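Local coordinates for two-domain protein containing predicted PHP-like metal-dependent phosphoesterase (Bacteroides vulgatus ATCC 8482, PDB 3E38) that probably hydrolyses phosphoester bonds with a cluster of zinc ions in its PHP-type domain, perhaps acting as a 5'-3' exonuclease on DNA or RNA, at residues Ser193-His196 with Gln197-Thr201; Asp41-Arg45 with Asp46-Ala50. All blocks are in the same frame, centred on the assembly; numbering follows the deposited sequence.

Contact 1. Residues Ser193-His196 with Gln197-Thr201; sequences SDIH and QPIQT. With ZN (zinc ion), chain I; ZN (zinc ion), chain J.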
# COMPACT_ATOMS: atom_id res chain seq x y z
N SER B 193 10.34 9.88 18.42
CA SER B 193 10.22 8.51 18.00
C SER B 193 10.82 7.59 19.04
O SER B 193 10.24 6.59 19.39
CB SER B 193 10.91 8.25 16.65
OG SER B 193 12.31 8.30 16.71
N ASP B 194 11.98 7.95 19.56
CA ASP B 194 12.68 7.07 20.48
C ASP B 194 13.02 5.79 19.71
O ASP B 194 13.07 4.68 20.24
CB ASP B 194 11.84 6.80 21.74
CG ASP B 194 12.69 6.32 22.91
OD1 ASP B 194 13.89 6.04 22.65
OD2 ASP B 194 12.21 6.26 24.08
N ILE B 195 13.25 5.97 18.41
CA ILE B 195 13.52 4.84 17.50
C ILE B 195 14.79 4.06 17.82
O ILE B 195 15.82 4.65 18.03
CB ILE B 195 13.50 5.29 16.00
CG1 ILE B 195 13.48 4.07 15.09
CG2 ILE B 195 14.60 6.33 15.69
CD1 ILE B 195 12.08 3.37 15.08
N HIS B 196 14.64 2.73 17.89
CA HIS B 196 15.76 1.76 18.06
C HIS B 196 15.90 0.90 16.82
O HIS B 196 16.99 0.66 16.31
CB HIS B 196 15.60 0.85 19.28
CG HIS B 196 15.64 1.57 20.60
ND1 HIS B 196 14.70 2.51 20.96
CD2 HIS B 196 16.49 1.47 21.65
CE1 HIS B 196 14.97 2.97 22.17
NE2 HIS B 196 16.04 2.34 22.63
N GLN B 197 14.76 0.46 16.31
CA GLN B 197 14.71 -0.40 15.13
C GLN B 197 14.90 0.43 13.88
O GLN B 197 14.96 1.64 13.96
CB GLN B 197 13.33 -1.06 15.03
CG GLN B 197 12.98 -2.01 16.13
CD GLN B 197 13.67 -3.35 16.00
OE1 GLN B 197 14.31 -3.66 14.99
NE2 GLN B 197 13.54 -4.17 17.03
N PRO B 198 15.04 -0.21 12.72
CA PRO B 198 14.90 0.62 11.51
C PRO B 198 13.51 1.30 11.55
O PRO B 198 12.56 0.78 12.17
CB PRO B 198 15.04 -0.41 10.36
CG PRO B 198 15.94 -1.50 10.97
CD PRO B 198 15.46 -1.59 12.42
N ILE B 199 13.41 2.51 11.00
CA ILE B 199 12.17 3.29 11.11
C ILE B 199 10.99 2.51 10.50
O ILE B 199 9.89 2.48 11.05
CB ILE B 199 12.33 4.73 10.50
CG1 ILE B 199 11.23 5.67 11.00
CG2 ILE B 199 12.39 4.70 8.95
CD1 ILE B 199 11.31 6.05 12.54
N GLN B 200 11.23 1.83 9.39
CA GLN B 200 10.16 1.16 8.67
C GLN B 200 9.60 -0.01 9.47
O GLN B 200 8.52 -0.47 9.22
CB GLN B 200 10.63 0.64 7.30
CG GLN B 200 11.30 1.68 6.35
CD GLN B 200 12.81 1.62 6.37
OE1 GLN B 200 13.40 1.40 7.41
NE2 GLN B 200 13.46 1.80 5.18
N THR B 201 10.38 -0.50 10.41
CA THR B 201 10.02 -1.67 11.21
C THR B 201 8.94 -1.32 12.23
O THR B 201 8.11 -2.19 12.60
CB THR B 201 11.25 -2.26 11.94
OG1 THR B 201 12.10 -2.93 10.99
CG2 THR B 201 10.82 -3.25 12.99
ZN ZN I . 15.54 6.50 24.41
ZN ZN J . 17.06 2.58 24.45
O HOH W 1 14.21 6.67 26.05
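The zinc-bearing loop that leaves strand 188-192 runs straight into helix 199-202, and Ile195 bridges the turn between them by packing on Gln197 and Ile199. With CG1 anti to the backbone N (chi1 -167°), the longer branch of Ile195 reaches forward along the chain. Ile195 CG1 rests 3.1 Å from Gln197 O, a tight approach to a carbonyl oxygen that takes a hydrogen bond from Arg39. Beyond it, Ile195 CD1 meets Ile199 CD1 at 3.8 Å, the two side chains crossing at about a right angle. Thr201 N bonds back to Pro198 O (3.1 Å). Just before Ile195 the backbone is held by an ST turn, Ser193 OG accepting from Ile195 N at 3.0 Å; between Ser193 and Ile195, Asp194 takes a left-handed backbone conformation. This loop supplies ligands to two ions of the PHP metal centre: Asp194 OD1 binds the zinc ion of chain I at 2.5 Å, alongside His24, His26, Glu93 and a water, and His196 NE2 binds that of chain J at 2.1 Å, together with Asp31 and His56. Asn170 holds the second carboxylate oxygen of Asp194. The imidazole of His196 is steadied in rotation by a weak bond from His196 ND1 to Asp194 O (2.8 Å, N-H...O angle 128°), while His26 stacks on the ring.

Contact 2. Residues Asp41-Arg45 with Asp46-Ala50; sequences DEAYR and DGLDA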
# COMPACT_ATOMS: atom_id res chain seq x y z
N ASP B 41 19.67 9.21 6.93
CA ASP B 41 18.94 8.81 5.73
C ASP B 41 17.44 8.81 5.94
O ASP B 41 16.67 9.21 5.07
CB ASP B 41 19.30 7.40 5.31
CG ASP B 41 20.73 7.28 4.87
OD1 ASP B 41 21.22 8.28 4.33
OD2 ASP B 41 21.33 6.20 5.09
N GLU B 42 17.04 8.30 7.09
CA GLU B 42 15.61 8.18 7.42
C GLU B 42 14.96 9.54 7.57
O GLU B 42 13.87 9.75 7.07
CB GLU B 42 15.42 7.42 8.71
CG GLU B 42 15.84 5.92 8.60
CD GLU B 42 15.79 5.21 9.96
OE1 GLU B 42 15.89 5.90 11.03
OE2 GLU B 42 15.70 3.97 9.96
N ALA B 43 15.65 10.45 8.25
CA ALA B 43 15.13 11.81 8.51
C ALA B 43 14.92 12.52 7.20
O ALA B 43 13.88 13.11 6.94
CB ALA B 43 16.07 12.62 9.43
N TYR B 44 15.92 12.42 6.35
CA TYR B 44 15.84 13.01 5.03
C TYR B 44 14.60 12.50 4.31
O TYR B 44 13.73 13.25 3.84
CB TYR B 44 17.08 12.64 4.19
CG TYR B 44 17.06 13.26 2.84
CD1 TYR B 44 17.15 14.63 2.71
CD2 TYR B 44 16.90 12.49 1.69
CE1 TYR B 44 17.11 15.23 1.47
CE2 TYR B 44 16.88 13.09 0.43
CZ TYR B 44 16.98 14.47 0.35
OH TYR B 44 16.97 15.12 -0.85
N ARG B 45 14.57 11.19 4.19
CA ARG B 45 13.49 10.51 3.45
C ARG B 45 12.10 10.87 3.96
O ARG B 45 11.17 11.08 3.18
CB ARG B 45 13.70 9.00 3.49
CG ARG B 45 12.85 8.24 2.53
CD ARG B 45 13.38 6.79 2.33
NE ARG B 45 13.44 6.02 3.56
CZ ARG B 45 14.53 5.47 4.09
NH1 ARG B 45 15.70 5.53 3.46
NH2 ARG B 45 14.41 4.83 5.25
N ASP B 46 11.99 10.99 5.27
CA ASP B 46 10.72 11.30 5.94
C ASP B 46 10.38 12.79 5.94
O ASP B 46 9.41 13.19 6.60
CB ASP B 46 10.71 10.88 7.42
CG ASP B 46 10.81 9.35 7.67
OD1 ASP B 46 10.86 8.54 6.72
OD2 ASP B 46 10.83 8.98 8.89
N GLY B 47 11.19 13.64 5.34
CA GLY B 47 10.89 15.08 5.29
C GLY B 47 11.14 15.88 6.56
O GLY B 47 10.55 16.94 6.81
N LEU B 48 12.02 15.33 7.38
CA LEU B 48 12.40 15.93 8.63
C LEU B 48 13.40 16.95 8.30
O LEU B 48 14.03 16.88 7.26
CB LEU B 48 13.03 14.91 9.58
CG LEU B 48 12.25 13.79 10.19
CD1 LEU B 48 13.10 13.24 11.38
CD2 LEU B 48 10.94 14.30 10.65
N ASP B 49 13.57 17.88 9.24
CA ASP B 49 14.52 18.99 9.12
C ASP B 49 15.69 18.88 10.10
O ASP B 49 16.81 19.38 9.87
CB ASP B 49 13.80 20.30 9.40
CG ASP B 49 12.75 20.61 8.35
OD1 ASP B 49 13.09 20.67 7.16
OD2 ASP B 49 11.60 20.84 8.73
N ALA B 50 15.42 18.22 11.21
CA ALA B 50 16.37 18.14 12.29
C ALA B 50 16.17 16.90 13.16
O ALA B 50 15.04 16.40 13.37
CB ALA B 50 16.31 19.44 13.14
O HOH W 2 11.16 5.68 5.66
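Helix 36-45 ends at Asp46-Gly47, where the backbone turns back over the last helical carbonyls in a Schellman motif: Leu48 N bonds to Ala43 O (2.9 Å) and Gly47 N to Tyr44 O (3.0 Å), with Gly47 at positive phi. The second donor stands well above the carbonyl plane of Tyr44, 59° out of it. One residue earlier, Asp46 N still makes a regular helical bond to Glu42 O at 2.9 Å. The motif closes the helix of a beta-alpha-beta unit, whose flanking strands 17-22 and 50-56 run parallel in the large sheet. Asp46 carries its CG anti to its own carbonyl carbon (chi1 -65°), which folds the carboxylate back over the helix end, Asp46 CG 3.1 Å from Glu42 O. Asp46 OD2 pairs with Arg211 in a salt bridge, while Asp46 OD1 takes a hydrogen bond from a water (3.1 Å) that in turn accepts from Arg45 NE (3.1 Å). That water lies in the guanidinium plane at its edge. With an alanine here, Arg211 would probably lose its acidic mate and the water its link from Arg45 to the helix end. Glu42 turns away, its OE1 in a salt bridge with Arg39. Past the glycine, Leu48 comes back against the helix, setting Leu48 CD1 on Ala43 CB at 3.6 Å and Leu48 CB 3.3 Å from Ala43 O.

In the fold
Contact 2 comes first along the chain, at the end of helix 36-45 and the entry to strand 50-56; contact 1 follows some 140 residues later, between strand 188-192 and helix 199-202. Both belong to the metal-binding domain built round the large mixed sheet. Their centres lie about 13 Å apart, and they meet directly: Ile199 N probably donates a hydrogen bond to Glu42 OE2 (2.9 Å), and Ile199 also packs on Asp46. Helix 36-45 thus backs residues 197-201, while Asp194 and His196 of residues 193-196 reach the zinc ions. Gln200 and Thr201 also touch a second subunit, which brings this junction close to a subunit interface.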